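Local coordinates for protein cysteine protease (Xylella fastidiosa, PDB 3OIS) that probably cleaves peptide bonds as a papain-like cysteine peptidase and binds uridine-5'-diphosphate, at residues 130-133 with 134-138; 149-153 with 154-158; 111-115 with 116-120. All coordinates share one frame; numbering follows the deposited sequence.

Contact 1: residues 130-133 with 134-138; sequences IKVL and HKLGV. With UDP (uridine-5'-diphosphate), chain E.
K131 and K135, one helical turn apart, reach to the same side of their helix and close on the diphosphate of UDP. K131 NZ bonds to O2B of the outer phosphate at 2.7 Å and weakly to the bridging O3A. K135 NZ spans both phosphates, meeting O1A and O3B of UDP at 3.0 Å each. The two chains cross obliquely, CE of K131 lying 3.8 Å from CE of K135; the nitrogens are 4.5 Å apart, K131 NZ to K135 NZ, and the diphosphate they share probably offsets their charge. K131 gets there through a bend at chi2 (91°), which swings an otherwise extended chain toward the phosphates. A water links the set: it accepts from K131 NZ, donates to UDP O1A, and lies in the ring plane of H134, 2.8 Å from ND1. Behind this shell, helical bonds fix the lysine spacing, K135 N to K131 O being nearly straight (164°). The helix then ends: V132 O accepts from both L136 N and G137 N, and G137 leaves with positive phi, letting V138 turn back so that its CG1 packs on CD2 of L133 at 3.6 Å. D41, D44, F45 and Y184 add further hydrogen bonds to UDP. Away from the ligand, helix 126-135 rests on helix 104-114 through V132 and L133, on helix 78-93 through I130 and L133, and on strand 280-287 through I130.

Contact 2: residues 149-153 with 154-158; sequences TPADP and RTEEF
D152 and T155 cross at about a right angle inside a tight turn, the carboxylate of one reaching over to the backbone of the other. D152 brings OD2 within 2.9 Å of T155 N, its chi1 of 179° turning CG to the side opposite the backbone N; the bond is straight at 164° and meets the anti side of the oxygen, slightly out of the carboxylate plane. This bond closes a loop over P153 and R154. T155 OG1 accepts from E157 N at 3.1 Å, an ST turn. Along the backbone, D152 N donates to E157 O at 2.9 Å, while E156 N gives D152 O a weak bond, so the two arms run back almost antiparallel, 154° apart. E156 folds back at chi2, setting its OE1 3.8 Å from CB of A151. At the open end of the turn the F158 ring folds back against T149 to A151: its CE1 edge meets T149 O at 3.3 Å, near the ring plane. In the chain this surface loop follows helix 126-135 and precedes helix 170-176. F158 is its buried foot, touching A164 and R112 and pairing by backbone with N119 in the loop that follows helix 104-114.

Contact 3: residues 111-115 with 116-120; sequences ERKIE and GHVNY
R112 NH1 is gripped by three backbone oxygens of the loop that follows its helix. Y120 O accepts at 2.9 Å and 141°, with the nitrogen above the carbonyl plane and the oxygen tilted modestly from the guanidinium plane. V118 O, also at 2.9 Å, and H117 O, at 3.3 Å, add weak, strongly bent bonds. The chain of R112 runs straight to CD and turns at chi3 (-68°), which lays the guanidinium against the loop with CA of V118 over one of its faces. Its other nitrogens are satisfied too: NE bonds to Y108 O and NH2 to A164 O, and Y108 adds a cation-pi contact. Thus all three guanidinium nitrogens of this buried arginine are used. Outside it, V118 CG1 fits against the aliphatic part of K113, 3.7 Å from CD, while a water bridges R112 O to V118 N. G116, with positive phi, redirects the chain at the helix end, and a type I turn from H117 to Y120, closed by Y120 N to H117 O at 3.1 Å, curls the carbonyls round NH1. R112, in the last turn of helix 104-114, thus binds the type I turn that follows, on the way to strand 124-125 of this papain-family fold.

How the contacts relate
Along the chain the contacts come in series, neither nested nor crossed: contact 3, then contact 1, then contact 2. Contact 3 closes the turn leaving helix 104-114, and contact 1 ends helix 126-135, reached through strand 124-125. These helices meet directly, CG2 of V132 packing 3.6 Å from N of E111. Contact 2 closes a loop further on, with its nearest atoms about 15 Å from contact 1. It comes back to contact 3 instead: F158 N probably bonds to N119 O at 2.9 Å, and E157 OE1 probably to Y120 OH. Contact 3 thus stands between the UDP-binding helix and the outlying loop, touching both.

Contact 1: residues 130-133 with 134-138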
ATOM      1  N   ILE A 130      -9.198   0.637   2.914  1.00 12.93           N
ATOM      2  CA  ILE A 130      -9.440   1.113   4.281  1.00 13.42           C
ATOM      3  C   ILE A 130     -10.884   0.909   4.737  1.00 14.02           C
ATOM      4  O   ILE A 130     -11.139   0.451   5.830  1.00 13.65           O
ATOM      5  CB  ILE A 130      -8.975   2.551   4.391  1.00 14.71           C
ATOM      6  CG1 ILE A 130      -7.459   2.561   4.331  1.00 13.33           C
ATOM      7  CG2 ILE A 130      -9.371   3.200   5.765  1.00 15.45           C
ATOM      8  CD1 ILE A 130      -6.936   4.046   4.207  1.00 15.53           C
ATOM      9  N   LYS A 131     -11.842   1.164   3.862  1.00 14.53           N
ATOM     10  CA  LYS A 131     -13.224   0.836   4.158  1.00 14.65           C
ATOM     11  C   LYS A 131     -13.434  -0.658   4.512  1.00 15.55           C
ATOM     12  O   LYS A 131     -14.175  -0.957   5.463  1.00 15.68           O
ATOM     13  CB  LYS A 131     -14.104   1.197   2.992  1.00 15.65           C
ATOM     14  CG  LYS A 131     -15.608   1.280   3.421  1.00 15.92           C
ATOM     15  CD  LYS A 131     -16.031   2.661   3.859  1.00 21.07           C
ATOM     16  CE  LYS A 131     -17.460   2.679   4.229  1.00 24.59           C
ATOM     17  NZ  LYS A 131     -17.677   3.977   4.864  1.00 23.51           N
ATOM     18  N   VAL A 132     -12.844  -1.578   3.739  1.00 14.39           N
ATOM     19  CA  VAL A 132     -12.855  -2.999   4.038  1.00 14.93           C
ATOM     20  C   VAL A 132     -12.304  -3.236   5.448  1.00 13.72           C
ATOM     21  O   VAL A 132     -12.967  -3.846   6.261  1.00 16.87           O
ATOM     22  CB  VAL A 132     -12.017  -3.838   3.046  1.00 14.17           C
ATOM     23  CG1 VAL A 132     -11.962  -5.281   3.459  1.00 10.96           C
ATOM     24  CG2 VAL A 132     -12.586  -3.690   1.610  1.00 15.06           C
ATOM     25  N   LEU A 133     -11.125  -2.669   5.749  1.00 13.92           N
ATOM     26  CA  LEU A 133     -10.599  -2.842   7.115  1.00 13.46           C
ATOM     27  C   LEU A 133     -11.499  -2.321   8.223  1.00 15.59           C
ATOM     28  O   LEU A 133     -11.444  -2.895   9.325  1.00 15.71           O
ATOM     29  CB  LEU A 133      -9.207  -2.243   7.217  1.00 13.05           C
ATOM     30  CG  LEU A 133      -8.185  -2.945   6.345  1.00 13.97           C
ATOM     31  CD1 LEU A 133      -6.778  -2.152   6.374  1.00 14.50           C
ATOM     32  CD2 LEU A 133      -7.986  -4.402   6.708  1.00 14.67           C
ATOM     33  N   HIS A 134     -12.213  -1.227   7.967  1.00 15.80           N
ATOM     34  CA  HIS A 134     -13.055  -0.570   8.978  1.00 18.04           C
ATOM     35  C   HIS A 134     -14.346  -1.359   9.221  1.00 16.68           C
ATOM     36  O   HIS A 134     -14.729  -1.576  10.373  1.00 16.58           O
ATOM     37  CB  HIS A 134     -13.411   0.830   8.534  1.00 17.03           C
ATOM     38  CG  HIS A 134     -14.080   1.651   9.599  1.00 19.66           C
ATOM     39  ND1 HIS A 134     -14.923   2.717   9.315  1.00 20.76           N
ATOM     40  CD2 HIS A 134     -14.012   1.566  10.955  1.00 17.61           C
ATOM     41  CE1 HIS A 134     -15.338   3.261  10.453  1.00 19.70           C
ATOM     42  NE2 HIS A 134     -14.815   2.579  11.465  1.00 19.14           N
ATOM     43  N   LYS A 135     -15.006  -1.759   8.136  1.00 18.08           N
ATOM     44  CA  LYS A 135     -16.310  -2.411   8.208  1.00 18.70           C
ATOM     45  C   LYS A 135     -16.283  -3.935   8.272  1.00 19.07           C
ATOM     46  O   LYS A 135     -17.173  -4.531   8.914  1.00 21.02           O
ATOM     47  CB  LYS A 135     -17.137  -2.022   6.977  1.00 19.83           C
ATOM     48  CG  LYS A 135     -17.342  -0.544   6.841  1.00 17.53           C
ATOM     49  CD  LYS A 135     -18.151   0.089   7.968  1.00 24.40           C
ATOM     50  CE  LYS A 135     -18.311   1.584   7.721  1.00 26.58           C
ATOM     51  NZ  LYS A 135     -19.061   2.246   8.804  1.00 30.58           N
ATOM     52  N   LEU A 136     -15.292  -4.595   7.638  1.00 16.92           N
ATOM     53  CA  LEU A 136     -15.201  -6.045   7.576  0.50 17.08           C
ATOM     54  C   LEU A 136     -14.007  -6.558   8.386  1.00 16.57           C
ATOM     55  O   LEU A 136     -14.012  -7.673   8.825  1.00 18.08           O
ATOM     56  CB  LEU A 136     -15.057  -6.506   6.132  0.50 16.75           C
ATOM     57  CG  LEU A 136     -16.106  -5.926   5.172  0.50 16.74           C
ATOM     58  CD1 LEU A 136     -16.050  -6.583   3.794  0.50 18.55           C
ATOM     59  CD2 LEU A 136     -17.524  -6.022   5.778  0.50 14.01           C
ATOM     60  N   GLY A 137     -12.928  -5.748   8.509  1.00 16.67           N
ATOM     61  CA  GLY A 137     -11.695  -6.308   9.095  1.00 15.74           C
ATOM     62  C   GLY A 137     -10.859  -7.054   8.060  1.00 17.76           C
ATOM     63  O   GLY A 137     -10.885  -6.709   6.806  1.00 17.76           O
ATOM     64  N   VAL A 138     -10.085  -8.014   8.516  1.00 14.26           N
ATOM     65  CA  VAL A 138      -9.290  -8.887   7.647  1.00 14.08           C
ATOM     66  C   VAL A 138      -8.945 -10.145   8.420  1.00 15.24           C
ATOM     67  O   VAL A 138      -8.618 -10.072   9.634  1.00 17.72           O
ATOM     68  CB  VAL A 138      -7.977  -8.181   7.136  1.00 12.88           C
ATOM     69  CG1 VAL A 138      -7.136  -7.547   8.330  1.00 16.02           C
ATOM     70  CG2 VAL A 138      -7.158  -9.099   6.236  1.00 13.46           C
TER
HETATM   71  N1  UDP E 292     -14.261   8.651   7.726  1.00 16.50           N
HETATM   72  C2  UDP E 292     -12.917   8.855   7.874  1.00 14.97           C
HETATM   73  N3  UDP E 292     -12.262   8.184   8.900  1.00 14.54           N
HETATM   74  C4  UDP E 292     -12.927   7.341   9.731  1.00 15.48           C
HETATM   75  C5  UDP E 292     -14.317   7.155   9.617  1.00 16.83           C
HETATM   76  C6  UDP E 292     -14.937   7.754   8.511  1.00 16.94           C
HETATM   77  O2  UDP E 292     -12.284   9.567   7.161  1.00 13.61           O
HETATM   78  O4  UDP E 292     -12.254   6.847  10.693  1.00 14.13           O
HETATM   79  C1' UDP E 292     -14.937   9.499   6.684  1.00 17.20           C
HETATM   80  C2' UDP E 292     -14.658   9.070   5.259  1.00 19.48           C
HETATM   81  O2' UDP E 292     -14.776  10.263   4.487  1.00 16.98           O
HETATM   82  C3' UDP E 292     -15.839   8.208   5.043  1.00 18.83           C
HETATM   83  C4' UDP E 292     -16.967   9.016   5.723  1.00 19.83           C
HETATM   84  O4' UDP E 292     -16.351   9.547   6.915  1.00 19.50           O
HETATM   85  O3' UDP E 292     -16.070   8.165   3.637  1.00 18.71           O
HETATM   86  C5' UDP E 292     -18.176   8.126   5.998  1.00 18.87           C
HETATM   87  O5' UDP E 292     -17.746   7.116   6.908  1.00 22.70           O
HETATM   88  PA  UDP E 292     -18.688   6.242   7.739  1.00 24.54           P
HETATM   89  O1A UDP E 292     -18.047   5.023   8.280  1.00 23.18           O
HETATM   90  O2A UDP E 292     -19.447   7.059   8.726  1.00 25.95           O
HETATM   91  O3A UDP E 292     -19.708   5.817   6.542  1.00 32.94           O
HETATM   92  PB  UDP E 292     -20.862   4.697   6.374  1.00 34.50           P
HETATM   93  O1B UDP E 292     -22.056   5.393   5.909  1.00 39.37           O
HETATM   94  O2B UDP E 292     -20.288   3.757   5.446  1.00 32.20           O
HETATM   95  O3B UDP E 292     -21.172   3.973   7.649  1.00 36.52           O
HETATM   96  O   HOH W   1     -15.770   4.091   7.070  1.00 20.28           O

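Contact 2: residues 149-153 with 154-158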
ATOM      1  N   THR A 149      -2.229 -16.019  -9.454  1.00 14.83           N
ATOM      2  CA  THR A 149      -2.675 -16.319 -10.830  1.00 16.89           C
ATOM      3  C   THR A 149      -3.212 -15.046 -11.470  1.00 15.41           C
ATOM      4  O   THR A 149      -4.139 -14.426 -10.900  1.00 15.54           O
ATOM      5  CB  THR A 149      -3.775 -17.365 -10.847  1.00 17.68           C
ATOM      6  OG1 THR A 149      -3.295 -18.593 -10.262  1.00 19.43           O
ATOM      7  CG2 THR A 149      -4.161 -17.685 -12.256  1.00 16.71           C
ATOM      8  N   PRO A 150      -2.657 -14.636 -12.625  1.00 16.63           N
ATOM      9  CA  PRO A 150      -3.044 -13.326 -13.176  1.00 15.52           C
ATOM     10  C   PRO A 150      -4.274 -13.421 -14.081  1.00 14.04           C
ATOM     11  O   PRO A 150      -4.761 -14.569 -14.425  1.00 14.82           O
ATOM     12  CB  PRO A 150      -1.817 -12.888 -13.994  1.00 16.21           C
ATOM     13  CG  PRO A 150      -1.182 -14.292 -14.458  1.00 16.20           C
ATOM     14  CD  PRO A 150      -1.424 -15.199 -13.255  1.00 17.63           C
ATOM     15  N   ALA A 151      -4.784 -12.265 -14.470  1.00 12.95           N
ATOM     16  CA  ALA A 151      -5.797 -12.205 -15.526  1.00 13.89           C
ATOM     17  C   ALA A 151      -5.281 -12.861 -16.768  1.00 15.27           C
ATOM     18  O   ALA A 151      -4.108 -12.772 -17.097  1.00 14.39           O
ATOM     19  CB  ALA A 151      -6.239 -10.821 -15.766  1.00 14.78           C
ATOM     20  N   ASP A 152      -6.148 -13.623 -17.454  1.00 14.10           N
ATOM     21  CA  ASP A 152      -5.808 -14.120 -18.781  1.00 16.31           C
ATOM     22  C   ASP A 152      -5.518 -12.988 -19.806  1.00 16.82           C
ATOM     23  O   ASP A 152      -6.234 -11.981 -19.895  1.00 18.18           O
ATOM     24  CB  ASP A 152      -6.993 -14.950 -19.270  1.00 18.18           C
ATOM     25  CG  ASP A 152      -6.757 -15.500 -20.668  1.00 22.74           C
ATOM     26  OD1 ASP A 152      -5.975 -16.440 -20.814  1.00 26.14           O
ATOM     27  OD2 ASP A 152      -7.298 -14.913 -21.611  1.00 24.84           O
ATOM     28  N   PRO A 153      -4.387 -13.076 -20.509  1.00 18.86           N
ATOM     29  CA  PRO A 153      -4.007 -11.926 -21.335  1.00 20.13           C
ATOM     30  C   PRO A 153      -4.962 -11.693 -22.493  1.00 22.63           C
ATOM     31  O   PRO A 153      -5.229 -10.528 -22.854  1.00 23.55           O
ATOM     32  CB  PRO A 153      -2.546 -12.259 -21.797  1.00 21.71           C
ATOM     33  CG  PRO A 153      -2.280 -13.686 -21.370  1.00 19.27           C
ATOM     34  CD  PRO A 153      -3.297 -14.049 -20.347  1.00 19.39           C
ATOM     35  N   ARG A 154      -5.572 -12.745 -23.039  1.00 22.10           N
ATOM     36  CA  ARG A 154      -6.545 -12.461 -24.104  1.00 23.83           C
ATOM     37  C   ARG A 154      -7.851 -11.858 -23.613  1.00 22.66           C
ATOM     38  O   ARG A 154      -8.374 -10.891 -24.219  1.00 24.87           O
ATOM     39  CB  ARG A 154      -6.889 -13.715 -24.905  1.00 24.42           C
ATOM     40  CG  ARG A 154      -5.829 -14.055 -25.852  1.00 25.74           C
ATOM     41  CD  ARG A 154      -6.398 -14.940 -26.917  1.00 26.45           C
ATOM     42  NE  ARG A 154      -5.310 -15.244 -27.827  1.00 22.33           N
ATOM     43  CZ  ARG A 154      -4.990 -16.433 -28.316  1.00 21.12           C
ATOM     44  NH1 ARG A 154      -5.731 -17.525 -28.065  1.00 26.83           N
ATOM     45  NH2 ARG A 154      -3.890 -16.528 -29.066  1.00 20.67           N
ATOM     46  N   THR A 155      -8.441 -12.420 -22.579  1.00 20.58           N
ATOM     47  CA  THR A 155      -9.753 -11.925 -22.137  1.00 18.94           C
ATOM     48  C   THR A 155      -9.662 -10.787 -21.104  1.00 18.44           C
ATOM     49  O   THR A 155     -10.655 -10.087 -20.829  1.00 18.08           O
ATOM     50  CB  THR A 155     -10.592 -13.023 -21.479  1.00 20.07           C
ATOM     51  OG1 THR A 155      -9.901 -13.380 -20.259  1.00 19.08           O
ATOM     52  CG2 THR A 155     -10.749 -14.247 -22.449  1.00 20.25           C
ATOM     53  N   GLU A 156      -8.480 -10.650 -20.524  1.00 16.69           N
ATOM     54  CA  GLU A 156      -8.167  -9.736 -19.389  1.00 18.69           C
ATOM     55  C   GLU A 156      -9.115  -9.942 -18.202  1.00 18.24           C
ATOM     56  O   GLU A 156      -9.426  -9.017 -17.498  1.00 16.38           O
ATOM     57  CB  GLU A 156      -8.038  -8.263 -19.789  1.00 21.99           C
ATOM     58  CG  GLU A 156      -6.705  -7.972 -20.588  1.00 27.24           C
ATOM     59  CD  GLU A 156      -5.329  -8.145 -19.817  1.00 31.60           C
ATOM     60  OE1 GLU A 156      -5.231  -8.555 -18.638  1.00 24.93           O
ATOM     61  OE2 GLU A 156      -4.299  -7.828 -20.470  1.00 38.29           O
ATOM     62  N   GLU A 157      -9.596 -11.186 -18.065  1.00 16.37           N
ATOM     63  CA  GLU A 157     -10.418 -11.626 -16.955  1.00 17.28           C
ATOM     64  C   GLU A 157      -9.664 -12.696 -16.181  1.00 15.28           C
ATOM     65  O   GLU A 157      -9.014 -13.531 -16.775  1.00 15.68           O
ATOM     66  CB  GLU A 157     -11.693 -12.310 -17.485  1.00 18.63           C
ATOM     67  CG  GLU A 157     -12.758 -12.526 -16.356  1.00 22.71           C
ATOM     68  CD  GLU A 157     -14.125 -13.031 -16.830  0.70 28.99           C
ATOM     69  OE1 GLU A 157     -14.420 -12.904 -18.052  1.00 31.99           O
ATOM     70  OE2 GLU A 157     -14.897 -13.554 -15.953  1.00 30.10           O
ATOM     71  N   PHE A 158      -9.843 -12.750 -14.863  1.00 13.98           N
ATOM     72  CA  PHE A 158      -9.298 -13.878 -14.168  1.00 15.63           C
ATOM     73  C   PHE A 158      -9.852 -15.224 -14.709  1.00 16.52           C
ATOM     74  O   PHE A 158     -11.063 -15.333 -14.985  1.00 18.46           O
ATOM     75  CB  PHE A 158      -9.638 -13.803 -12.680  1.00 14.95           C
ATOM     76  CG  PHE A 158      -8.759 -12.854 -11.947  1.00 12.49           C
ATOM     77  CD1 PHE A 158      -7.369 -13.073 -11.921  1.00 13.58           C
ATOM     78  CD2 PHE A 158      -9.291 -11.719 -11.339  1.00 13.56           C
ATOM     79  CE1 PHE A 158      -6.531 -12.117 -11.276  1.00 13.62           C
ATOM     80  CE2 PHE A 158      -8.458 -10.761 -10.685  1.00 14.90           C
ATOM     81  CZ  PHE A 158      -7.083 -10.997 -10.635  1.00 14.24           C
TER

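Contact 3: residues 111-115 with 116-120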
ATOM      1  N   GLU A 111     -12.295  -5.049  -1.754  1.00 14.47           N
ATOM      2  CA  GLU A 111     -12.162  -3.740  -2.406  1.00 12.33           C
ATOM      3  C   GLU A 111     -12.911  -3.743  -3.744  1.00 11.76           C
ATOM      4  O   GLU A 111     -13.551  -2.787  -4.055  1.00 13.01           O
ATOM      5  CB  GLU A 111     -10.691  -3.419  -2.740  1.00 12.46           C
ATOM      6  CG  GLU A 111      -9.861  -3.117  -1.534  1.00 13.93           C
ATOM      7  CD  GLU A 111      -8.362  -3.052  -1.835  1.00 12.50           C
ATOM      8  OE1 GLU A 111      -7.834  -3.937  -2.509  1.00 14.70           O
ATOM      9  OE2 GLU A 111      -7.763  -2.014  -1.418  1.00 13.40           O
ATOM     10  N   ARG A 112     -12.862  -4.831  -4.489  1.00 13.42           N
ATOM     11  CA  ARG A 112     -13.435  -4.868  -5.864  1.00 14.20           C
ATOM     12  C   ARG A 112     -14.983  -5.091  -5.808  1.00 16.23           C
ATOM     13  O   ARG A 112     -15.616  -5.030  -6.805  1.00 17.35           O
ATOM     14  CB  ARG A 112     -12.741  -5.928  -6.679  1.00 13.46           C
ATOM     15  CG  ARG A 112     -11.299  -5.283  -7.038  1.00 15.17           C
ATOM     16  CD  ARG A 112     -10.480  -6.262  -7.874  1.00 13.22           C
ATOM     17  NE  ARG A 112     -10.213  -7.316  -6.946  1.00 21.68           N
ATOM     18  CZ  ARG A 112     -10.288  -8.573  -7.242  1.00 18.31           C
ATOM     19  NH1 ARG A 112     -10.546  -8.941  -8.512  1.00 20.76           N
ATOM     20  NH2 ARG A 112     -10.040  -9.435  -6.272  1.00 18.78           N
ATOM     21  N   LYS A 113     -15.528  -5.344  -4.619  1.00 14.77           N
ATOM     22  CA  LYS A 113     -17.009  -5.243  -4.381  1.00 14.89           C
ATOM     23  C   LYS A 113     -17.445  -3.807  -4.337  1.00 16.79           C
ATOM     24  O   LYS A 113     -18.639  -3.507  -4.592  1.00 17.84           O
ATOM     25  CB  LYS A 113     -17.406  -5.931  -3.053  1.00 13.84           C
ATOM     26  CG  LYS A 113     -17.101  -7.469  -3.081  1.00 16.03           C
ATOM     27  CD  LYS A 113     -17.896  -8.287  -4.121  1.00 20.92           C
ATOM     28  CE  LYS A 113     -19.376  -8.394  -3.770  1.00 22.61           C
ATOM     29  NZ  LYS A 113     -20.160  -8.963  -4.976  1.00 27.36           N
ATOM     30  N   ILE A 114     -16.562  -2.881  -3.973  1.00 17.65           N
ATOM     31  CA  ILE A 114     -16.900  -1.475  -3.913  1.00 16.22           C
ATOM     32  C   ILE A 114     -16.683  -0.760  -5.274  1.00 18.12           C
ATOM     33  O   ILE A 114     -17.597  -0.051  -5.793  1.00 17.76           O
ATOM     34  CB  ILE A 114     -16.019  -0.708  -2.830  1.00 16.61           C
ATOM     35  CG1 ILE A 114     -16.343  -1.351  -1.477  1.00 18.22           C
ATOM     36  CG2 ILE A 114     -16.443   0.707  -2.791  1.00 14.13           C
ATOM     37  CD1 ILE A 114     -15.341  -0.972  -0.339  1.00 18.59           C
ATOM     38  N   GLU A 115     -15.481  -0.981  -5.827  1.00 18.03           N
ATOM     39  CA  GLU A 115     -15.083  -0.340  -7.076  1.00 18.83           C
ATOM     40  C   GLU A 115     -14.197  -1.342  -7.853  1.00 19.26           C
ATOM     41  O   GLU A 115     -13.284  -1.946  -7.257  1.00 22.05           O
ATOM     42  CB  GLU A 115     -14.298   0.923  -6.672  1.00 19.84           C
ATOM     43  CG  GLU A 115     -13.650   1.665  -7.873  1.00 20.64           C
ATOM     44  CD  GLU A 115     -14.505   2.790  -8.424  1.00 21.17           C
ATOM     45  OE1 GLU A 115     -15.317   3.417  -7.692  1.00 19.83           O
ATOM     46  OE2 GLU A 115     -14.259   3.200  -9.593  1.00 22.62           O
ATOM     47  N   GLY A 116     -14.425  -1.471  -9.141  1.00 17.91           N
ATOM     48  CA  GLY A 116     -13.777  -2.505  -9.974  1.00 15.74           C
ATOM     49  C   GLY A 116     -14.735  -3.696  -9.974  1.00 15.48           C
ATOM     50  O   GLY A 116     -15.979  -3.550  -9.865  1.00 17.14           O
ATOM     51  N   HIS A 117     -14.157  -4.871 -10.123  1.00 14.14           N
ATOM     52  CA  HIS A 117     -14.987  -6.091 -10.202  1.00 13.21           C
ATOM     53  C   HIS A 117     -14.113  -7.287  -9.802  1.00 15.12           C
ATOM     54  O   HIS A 117     -12.931  -7.351 -10.175  1.00 15.10           O
ATOM     55  CB  HIS A 117     -15.634  -6.301 -11.600  1.00 13.01           C
ATOM     56  CG  HIS A 117     -16.663  -7.385 -11.610  1.00 16.86           C
ATOM     57  ND1 HIS A 117     -18.023  -7.126 -11.618  1.00 18.77           N
ATOM     58  CD2 HIS A 117     -16.533  -8.729 -11.563  1.00 17.60           C
ATOM     59  CE1 HIS A 117     -18.681  -8.278 -11.593  1.00 14.43           C
ATOM     60  NE2 HIS A 117     -17.797  -9.259 -11.548  1.00 24.30           N
ATOM     61  N   VAL A 118     -14.694  -8.217  -9.041  1.00 13.50           N
ATOM     62  CA  VAL A 118     -13.921  -9.314  -8.498  1.00 16.16           C
ATOM     63  C   VAL A 118     -13.437 -10.262  -9.581  1.00 15.04           C
ATOM     64  O   VAL A 118     -12.468 -10.981  -9.403  1.00 16.48           O
ATOM     65  CB  VAL A 118     -14.737 -10.081  -7.415  1.00 18.17           C
ATOM     66  CG1 VAL A 118     -14.995  -9.160  -6.247  1.00 17.26           C
ATOM     67  CG2 VAL A 118     -16.034 -10.685  -7.981  1.00 18.74           C
ATOM     68  N   ASN A 119     -14.062 -10.239 -10.750  1.00 13.70           N
ATOM     69  CA  ASN A 119     -13.599 -11.127 -11.816  1.00 15.20           C
ATOM     70  C   ASN A 119     -12.464 -10.572 -12.691  1.00 14.22           C
ATOM     71  O   ASN A 119     -12.016 -11.274 -13.590  1.00 16.06           O
ATOM     72  CB  ASN A 119     -14.774 -11.459 -12.728  1.00 16.87           C
ATOM     73  CG  ASN A 119     -15.809 -12.456 -12.057  1.00 17.98           C
ATOM     74  OD1 ASN A 119     -15.506 -13.149 -11.071  1.00 24.44           O
ATOM     75  ND2 ASN A 119     -16.990 -12.566 -12.692  1.00 26.40           N
ATOM     76  N   TYR A 120     -11.990  -9.322 -12.430  1.00 12.84           N
ATOM     77  CA  TYR A 120     -10.993  -8.651 -13.240  0.70 14.17           C
ATOM     78  C   TYR A 120      -9.869  -8.092 -12.330  1.00 13.15           C
ATOM     79  O   TYR A 120     -10.149  -7.811 -11.142  1.00 13.17           O
ATOM     80  CB  TYR A 120     -11.782  -7.531 -13.958  0.70 15.60           C
ATOM     81  CG  TYR A 120     -12.883  -8.170 -14.825  0.70 16.17           C
ATOM     82  CD1 TYR A 120     -12.588  -8.571 -16.140  0.70 18.69           C
ATOM     83  CD2 TYR A 120     -14.185  -8.386 -14.320  0.70 15.94           C
ATOM     84  CE1 TYR A 120     -13.568  -9.197 -16.949  0.70 18.07           C
ATOM     85  CE2 TYR A 120     -15.170  -9.012 -15.111  0.70 16.98           C
ATOM     86  CZ  TYR A 120     -14.844  -9.431 -16.411  0.70 20.78           C
ATOM     87  OH  TYR A 120     -15.776 -10.037 -17.203  0.70 21.21           O
TER
HETATM   88  O   HOH W   2     -17.361  -7.047  -7.964  1.00 19.95           O